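Local structure of putative aldehyde dehydrogenase (Burkholderia cenocepacia, 4YWE) at residues A[83-88]-A[113-118]; A[109-114]-A[159-164]. The protein probably oxidises aldehydes with NAD or NADP as acceptor, as a member of the aldehyde dehydrogenase family, and carries bound calcium and magnesium ions. All blocks are in the same frame, centred on the assembly; numbering follows the deposited sequence.

How the contacts relate
From the N terminus, helix 71-87 comes first. The chain then turns through helix 89-100 and returns in helix 104-124. Contact 1 closes this short, almost wholly helical loop by setting 83-88 against 113-118. Contact 2 starts from the same helix, slightly earlier, at 109-114. Its loop runs out through strands 130-133 and 139-155 before 159-164 comes back alongside. The two loops overlap, because 109-114 begins within the loop of contact 1 and runs into 113-118, sharing A113 and L114. Helix 104-124 is therefore the shared middle element. It joins helix 71-87 to helix 160-174, which follows strand 139-155. The contact centres are about 9 Å apart.

Contact 1: A[83-88]-A[113-118]; sequences ARVTDS and ALARYF
V85 points at helix 104-124 and spreads its two methyl groups over three residues. CG1 lies anti to the backbone N (chi1 172°) and meets both L114 and A115. V85 CG1 is 3.8 Å from both L114 CD2 and A115 CB. The other methyl, V85 CG2, reaches the F118 ring at its edge, near the ring plane, 4.1 Å from F118 CD2. The V85 and F118 side chains cross at about a right angle, and the valine meets the rim of the phenyl group. The A115 methyl points toward helix 71-87. Its small size lets the backbones come close, with V85 CA 5.5 Å from A115 CA. T86 borders the exposed side, where T86 OG1 lies 3.3 Å from A115 CB. That hydroxyl is hydrogen-bonded to S82 O, one turn back in its own helix. S82 OG in turn bonds to A115 O, a polar link beside the apolar patch. L196 of helix 188-200 also packs on V85. The axes of the two segments run antiparallel at 169°, 8.4 Å apart. This is close antiparallel helix packing across an alanine, between helices 71-87 and 104-124 of the aldehyde dehydrogenase fold.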
ATOM      1  N   ALA A  83      -3.561  15.601  23.805  1.00 18.90           N
ATOM      2  CA  ALA A  83      -4.307  16.725  24.359  1.00 20.73           C
ATOM      3  C   ALA A  83      -3.677  17.220  25.659  1.00 19.23           C
ATOM      4  O   ALA A  83      -3.640  18.422  25.916  1.00 25.32           O
ATOM      5  CB  ALA A  83      -5.762  16.338  24.586  1.00 17.96           C
ATOM      6  N   ARG A  84      -3.187  16.290  26.472  1.00 18.50           N
ATOM      7  CA  ARG A  84      -2.534  16.640  27.730  1.00 19.26           C
ATOM      8  C   ARG A  84      -1.276  17.461  27.472  1.00 18.33           C
ATOM      9  O   ARG A  84      -1.020  18.451  28.158  1.00 20.89           O
ATOM     10  CB  ARG A  84      -2.186  15.383  28.533  1.00 19.77           C
ATOM     11  CG  ARG A  84      -3.389  14.619  29.066  1.00 25.57           C
ATOM     12  CD  ARG A  84      -4.177  15.437  30.081  1.00 31.74           C
ATOM     13  NE  ARG A  84      -3.384  15.777  31.259  1.00 35.34           N
ATOM     14  CZ  ARG A  84      -3.108  17.021  31.641  1.00 37.36           C
ATOM     15  NH1 ARG A  84      -3.565  18.050  30.940  1.00 34.68           N
ATOM     16  NH2 ARG A  84      -2.378  17.236  32.728  1.00 39.11           N
ATOM     17  N   VAL A  85      -0.496  17.043  26.479  1.00 18.64           N
ATOM     18  CA  VAL A  85       0.723  17.749  26.101  1.00 19.35           C
ATOM     19  C   VAL A  85       0.392  19.153  25.603  1.00 22.57           C
ATOM     20  O   VAL A  85       1.049  20.125  25.981  1.00 25.46           O
ATOM     21  CB  VAL A  85       1.518  16.964  25.037  1.00 18.39           C
ATOM     22  CG1 VAL A  85       2.675  17.798  24.508  1.00 16.41           C
ATOM     23  CG2 VAL A  85       2.025  15.652  25.615  1.00 16.28           C
ATOM     24  N   THR A  86      -0.630  19.249  24.757  1.00 24.14           N
ATOM     25  CA  THR A  86      -1.073  20.532  24.215  1.00 26.95           C
ATOM     26  C   THR A  86      -1.461  21.492  25.337  1.00 27.77           C
ATOM     27  O   THR A  86      -1.127  22.675  25.298  1.00 31.04           O
ATOM     28  CB  THR A  86      -2.266  20.357  23.256  1.00 27.18           C
ATOM     29  OG1 THR A  86      -1.840  19.649  22.086  1.00 26.78           O
ATOM     30  CG2 THR A  86      -2.826  21.710  22.838  1.00 24.25           C
ATOM     31  N   ASP A  87      -2.158  20.972  26.341  1.00 29.82           N
ATOM     32  CA  ASP A  87      -2.544  21.778  27.493  1.00 34.22           C
ATOM     33  C   ASP A  87      -1.339  22.135  28.359  1.00 31.87           C
ATOM     34  O   ASP A  87      -1.362  23.130  29.079  1.00 34.94           O
ATOM     35  CB  ASP A  87      -3.592  21.048  28.335  1.00 42.32           C
ATOM     36  CG  ASP A  87      -5.009  21.452  27.982  1.00 49.04           C
ATOM     37  OD1 ASP A  87      -5.220  22.629  27.620  1.00 49.11           O
ATOM     38  OD2 ASP A  87      -5.912  20.594  28.069  1.00 52.80           O
ATOM     39  N   SER A  88      -0.289  21.325  28.285  1.00 26.88           N
ATOM     40  CA  SER A  88       0.887  21.523  29.126  1.00 24.12           C
ATOM     41  C   SER A  88       2.065  22.102  28.347  1.00 24.30           C
ATOM     42  O   SER A  88       3.218  21.921  28.738  1.00 22.38           O
ATOM     43  CB  SER A  88       1.303  20.203  29.780  1.00 22.93           C
ATOM     44  OG  SER A  88       0.248  19.653  30.548  1.00 23.54           O
ATOM     45  N   ALA A 113       5.227  20.224  18.687  1.00 17.86           N
ATOM     46  CA  ALA A 113       5.619  19.119  17.823  1.00 15.61           C
ATOM     47  C   ALA A 113       5.405  17.790  18.538  1.00 18.53           C
ATOM     48  O   ALA A 113       4.967  16.811  17.931  1.00 17.79           O
ATOM     49  CB  ALA A 113       7.069  19.266  17.394  1.00 14.25           C
ATOM     50  N   LEU A 114       5.723  17.767  19.829  1.00 19.12           N
ATOM     51  CA  LEU A 114       5.517  16.586  20.660  1.00 18.00           C
ATOM     52  C   LEU A 114       4.052  16.165  20.657  1.00 21.48           C
ATOM     53  O   LEU A 114       3.735  14.981  20.543  1.00 14.02           O
ATOM     54  CB  LEU A 114       5.982  16.853  22.093  1.00 17.03           C
ATOM     55  CG  LEU A 114       5.707  15.741  23.107  1.00 17.36           C
ATOM     56  CD1 LEU A 114       6.402  14.458  22.692  1.00 17.73           C
ATOM     57  CD2 LEU A 114       6.147  16.163  24.497  1.00 18.81           C
ATOM     58  N   ALA A 115       3.164  17.147  20.779  1.00 14.85           N
ATOM     59  CA  ALA A 115       1.730  16.889  20.756  1.00 15.00           C
ATOM     60  C   ALA A 115       1.284  16.420  19.374  1.00 17.84           C
ATOM     61  O   ALA A 115       0.362  15.613  19.248  1.00 17.05           O
ATOM     62  CB  ALA A 115       0.962  18.135  21.167  1.00 15.69           C
ATOM     63  N   ARG A 116       1.945  16.928  18.339  1.00 14.33           N
ATOM     64  CA  ARG A 116       1.605  16.576  16.966  1.00 16.75           C
ATOM     65  C   ARG A 116       2.011  15.136  16.667  1.00 15.96           C
ATOM     66  O   ARG A 116       1.292  14.412  15.977  1.00 13.18           O
ATOM     67  CB  ARG A 116       2.270  17.546  15.982  1.00 14.01           C
ATOM     68  CG  ARG A 116       2.038  17.217  14.513  1.00 19.11           C
ATOM     69  CD  ARG A 116       0.558  17.025  14.194  1.00 19.45           C
ATOM     70  NE  ARG A 116       0.354  16.620  12.805  1.00 21.68           N
ATOM     71  CZ  ARG A 116      -0.718  15.970  12.362  1.00 20.42           C
ATOM     72  NH1 ARG A 116      -1.691  15.637  13.198  1.00 16.26           N
ATOM     73  NH2 ARG A 116      -0.813  15.645  11.079  1.00 13.51           N
ATOM     74  N   TYR A 117       3.160  14.722  17.195  1.00 18.17           N
ATOM     75  CA  TYR A 117       3.605  13.338  17.060  1.00 14.01           C
ATOM     76  C   TYR A 117       2.572  12.367  17.623  1.00 16.94           C
ATOM     77  O   TYR A 117       2.195  11.394  16.967  1.00 12.45           O
ATOM     78  CB  TYR A 117       4.948  13.125  17.761  1.00 16.52           C
ATOM     79  CG  TYR A 117       6.147  13.494  16.921  1.00 18.62           C
ATOM     80  CD1 TYR A 117       6.374  12.879  15.697  1.00 20.32           C
ATOM     81  CD2 TYR A 117       7.062  14.442  17.359  1.00 19.29           C
ATOM     82  CE1 TYR A 117       7.470  13.210  14.924  1.00 20.30           C
ATOM     83  CE2 TYR A 117       8.166  14.776  16.595  1.00 21.27           C
ATOM     84  CZ  TYR A 117       8.363  14.157  15.380  1.00 22.26           C
ATOM     85  OH  TYR A 117       9.457  14.486  14.616  1.00 26.59           O
ATOM     86  N   PHE A 118       2.114  12.643  18.841  1.00 13.19           N
ATOM     87  CA  PHE A 118       1.152  11.777  19.508  1.00 18.09           C
ATOM     88  C   PHE A 118      -0.202  11.809  18.804  1.00 13.40           C
ATOM     89  O   PHE A 118      -0.874  10.786  18.700  1.00 17.53           O
ATOM     90  CB  PHE A 118       1.004  12.178  20.978  1.00 18.80           C
ATOM     91  CG  PHE A 118       2.211  11.856  21.815  1.00 18.83           C
ATOM     92  CD1 PHE A 118       2.951  10.712  21.571  1.00 18.87           C
ATOM     93  CD2 PHE A 118       2.611  12.702  22.835  1.00 20.80           C
ATOM     94  CE1 PHE A 118       4.065  10.411  22.335  1.00 19.29           C
ATOM     95  CE2 PHE A 118       3.724  12.406  23.603  1.00 20.35           C
ATOM     96  CZ  PHE A 118       4.452  11.260  23.351  1.00 19.79           C
TER

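Contact 2: A[109-114]-A[159-164]; sequences ADAAAL and YPMQIF
The Y159 ring takes the D110 carboxylate at its edge, with D110 OD2 3.5 Å from Y159 CD1. The two planes are steeply inclined to each other. The F164 ring is also met at its edge, more loosely, by L114 CD1. The Q162 amide and the D110 carboxylate are turned 73° against each other. These groups join two helices of the aldehyde dehydrogenase fold, 104-124 and 160-174. The axes of the two segments run nearly parallel, crossing at 17°. Y159 is the N-cap residue of the second helix, and its OH bonds to T289. M161 fills the middle of the interface. Its chain bends at the last torsion, which carries M161 CE over A111, 3.8 Å from A111 CB. M161 SD lies 3.8 Å from L114 CD2, and the two side chains cross at about a right angle. L114 CD1 rests on the backbone, 3.3 Å from M161 O. D110 is buried, and its two oxygens have different partners. OD2 forms a salt bridge with K102. M161 N is hydrogen-bonded to E96. Q162 OE1 lies against A113 CB at 3.4 Å. Q162 NE2 donates to D110 OD1 at 2.8 Å, nearly straight at 170°. D110 OD1 lies in the Q162 amide plane, while the N-H comes down on it from above the carboxylate plane.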
ATOM      1  N   ALA A 109       7.717  25.447  20.459  1.00 19.32           N
ATOM      2  CA  ALA A 109       7.508  24.752  19.196  1.00 18.23           C
ATOM      3  C   ALA A 109       7.774  23.257  19.352  1.00 22.03           C
ATOM      4  O   ALA A 109       7.095  22.428  18.742  1.00 20.72           O
ATOM      5  CB  ALA A 109       8.397  25.341  18.111  1.00 16.89           C
ATOM      6  N   ASP A 110       8.765  22.922  20.173  1.00 17.89           N
ATOM      7  CA  ASP A 110       9.106  21.529  20.444  1.00 20.49           C
ATOM      8  C   ASP A 110       7.951  20.799  21.121  1.00 22.42           C
ATOM      9  O   ASP A 110       7.638  19.659  20.775  1.00 20.13           O
ATOM     10  CB  ASP A 110      10.360  21.443  21.316  1.00 19.08           C
ATOM     11  CG  ASP A 110      11.634  21.669  20.528  1.00 21.69           C
ATOM     12  OD1 ASP A 110      11.546  22.026  19.335  1.00 20.21           O
ATOM     13  OD2 ASP A 110      12.727  21.494  21.108  1.00 23.86           O
ATOM     14  N   ALA A 111       7.324  21.463  22.087  1.00 23.11           N
ATOM     15  CA  ALA A 111       6.197  20.887  22.809  1.00 22.93           C
ATOM     16  C   ALA A 111       5.000  20.699  21.885  1.00 16.21           C
ATOM     17  O   ALA A 111       4.276  19.710  21.989  1.00 21.47           O
ATOM     18  CB  ALA A 111       5.823  21.764  23.993  1.00 17.26           C
ATOM     19  N   ALA A 112       4.796  21.654  20.984  1.00 20.01           N
ATOM     20  CA  ALA A 112       3.713  21.571  20.012  1.00 18.01           C
ATOM     21  C   ALA A 112       3.963  20.418  19.047  1.00 17.95           C
ATOM     22  O   ALA A 112       3.032  19.723  18.641  1.00 18.75           O
ATOM     23  CB  ALA A 112       3.570  22.883  19.254  1.00 16.61           C
ATOM     24  N   ALA A 113       5.227  20.224  18.687  1.00 17.86           N
ATOM     25  CA  ALA A 113       5.619  19.119  17.823  1.00 15.61           C
ATOM     26  C   ALA A 113       5.405  17.790  18.538  1.00 18.53           C
ATOM     27  O   ALA A 113       4.967  16.811  17.931  1.00 17.79           O
ATOM     28  CB  ALA A 113       7.069  19.266  17.394  1.00 14.25           C
ATOM     29  N   LEU A 114       5.723  17.767  19.829  1.00 19.12           N
ATOM     30  CA  LEU A 114       5.517  16.586  20.660  1.00 18.00           C
ATOM     31  C   LEU A 114       4.052  16.165  20.657  1.00 21.48           C
ATOM     32  O   LEU A 114       3.735  14.981  20.543  1.00 14.02           O
ATOM     33  CB  LEU A 114       5.982  16.853  22.093  1.00 17.03           C
ATOM     34  CG  LEU A 114       5.707  15.741  23.107  1.00 17.36           C
ATOM     35  CD1 LEU A 114       6.402  14.458  22.692  1.00 17.73           C
ATOM     36  CD2 LEU A 114       6.147  16.163  24.497  1.00 18.81           C
ATOM     37  N   TYR A 159      17.006  17.748  21.312  1.00 19.58           N
ATOM     38  CA  TYR A 159      15.550  17.812  21.198  1.00 16.08           C
ATOM     39  C   TYR A 159      14.903  16.694  22.008  1.00 14.01           C
ATOM     40  O   TYR A 159      14.391  15.735  21.432  1.00 16.59           O
ATOM     41  CB  TYR A 159      15.105  17.715  19.735  1.00 17.06           C
ATOM     42  CG  TYR A 159      15.551  18.863  18.858  1.00 15.99           C
ATOM     43  CD1 TYR A 159      14.792  20.022  18.753  1.00 15.88           C
ATOM     44  CD2 TYR A 159      16.726  18.782  18.121  1.00 16.81           C
ATOM     45  CE1 TYR A 159      15.195  21.072  17.946  1.00 18.36           C
ATOM     46  CE2 TYR A 159      17.137  19.824  17.313  1.00 18.34           C
ATOM     47  CZ  TYR A 159      16.370  20.967  17.229  1.00 19.54           C
ATOM     48  OH  TYR A 159      16.782  22.004  16.424  1.00 18.53           O
ATOM     49  N   PRO A 160      14.929  16.810  23.346  1.00 14.83           N
ATOM     50  CA  PRO A 160      14.376  15.775  24.228  1.00 17.34           C
ATOM     51  C   PRO A 160      12.930  15.407  23.908  1.00 21.29           C
ATOM     52  O   PRO A 160      12.642  14.232  23.700  1.00 22.70           O
ATOM     53  CB  PRO A 160      14.479  16.413  25.616  1.00 16.90           C
ATOM     54  CG  PRO A 160      15.634  17.344  25.504  1.00 14.94           C
ATOM     55  CD  PRO A 160      15.545  17.907  24.114  1.00 14.11           C
ATOM     56  N   MET A 161      12.041  16.395  23.858  1.00 18.41           N
ATOM     57  CA  MET A 161      10.625  16.133  23.615  1.00 17.89           C
ATOM     58  C   MET A 161      10.341  15.667  22.189  1.00 16.62           C
ATOM     59  O   MET A 161       9.592  14.713  21.984  1.00 18.92           O
ATOM     60  CB  MET A 161       9.791  17.380  23.914  1.00 16.89           C
ATOM     61  CG  MET A 161       9.536  17.626  25.389  1.00 19.71           C
ATOM     62  SD  MET A 161       8.374  18.980  25.655  1.00 25.79           S
ATOM     63  CE  MET A 161       9.261  20.340  24.897  1.00 22.89           C
ATOM     64  N   GLN A 162      10.926  16.343  21.207  1.00 17.44           N
ATOM     65  CA  GLN A 162      10.642  16.041  19.806  1.00 17.95           C
ATOM     66  C   GLN A 162      11.066  14.627  19.426  1.00 19.22           C
ATOM     67  O   GLN A 162      10.324  13.902  18.767  1.00 11.83           O
ATOM     68  CB  GLN A 162      11.330  17.050  18.887  1.00 14.68           C
ATOM     69  CG  GLN A 162      10.681  18.421  18.864  1.00 12.98           C
ATOM     70  CD  GLN A 162      10.554  18.967  17.455  1.00 19.49           C
ATOM     71  OE1 GLN A 162      10.180  18.244  16.531  1.00 22.78           O
ATOM     72  NE2 GLN A 162      10.872  20.243  17.281  1.00 13.18           N
ATOM     73  N   ILE A 163      12.263  14.242  19.852  1.00 15.89           N
ATOM     74  CA  ILE A 163      12.807  12.934  19.517  1.00 17.68           C
ATOM     75  C   ILE A 163      12.116  11.846  20.339  1.00 15.71           C
ATOM     76  O   ILE A 163      11.904  10.733  19.852  1.00 15.67           O
ATOM     77  CB  ILE A 163      14.332  12.926  19.706  1.00 19.62           C
ATOM     78  CG1 ILE A 163      14.960  13.951  18.759  1.00 16.67           C
ATOM     79  CG2 ILE A 163      14.908  11.543  19.445  1.00 22.69           C
ATOM     80  CD1 ILE A 163      16.397  14.269  19.050  1.00 14.06           C
ATOM     81  N   PHE A 164      11.751  12.173  21.575  1.00 17.79           N
ATOM     82  CA  PHE A 164      10.933  11.279  22.389  1.00 18.92           C
ATOM     83  C   PHE A 164       9.613  11.014  21.678  1.00 16.44           C
ATOM     84  O   PHE A 164       9.151   9.879  21.603  1.00 18.28           O
ATOM     85  CB  PHE A 164      10.681  11.880  23.775  1.00 17.98           C
ATOM     86  CG  PHE A 164       9.877  10.998  24.692  1.00 20.11           C
ATOM     87  CD1 PHE A 164       8.494  11.082  24.725  1.00 22.93           C
ATOM     88  CD2 PHE A 164      10.507  10.100  25.537  1.00 20.04           C
ATOM     89  CE1 PHE A 164       7.755  10.275  25.573  1.00 23.37           C
ATOM     90  CE2 PHE A 164       9.774   9.293  26.388  1.00 18.04           C
ATOM     91  CZ  PHE A 164       8.396   9.381  26.406  1.00 20.13           C
TER
HETATM   92  O   HOH W   1      12.662  19.254  22.240  1.00 10.80           O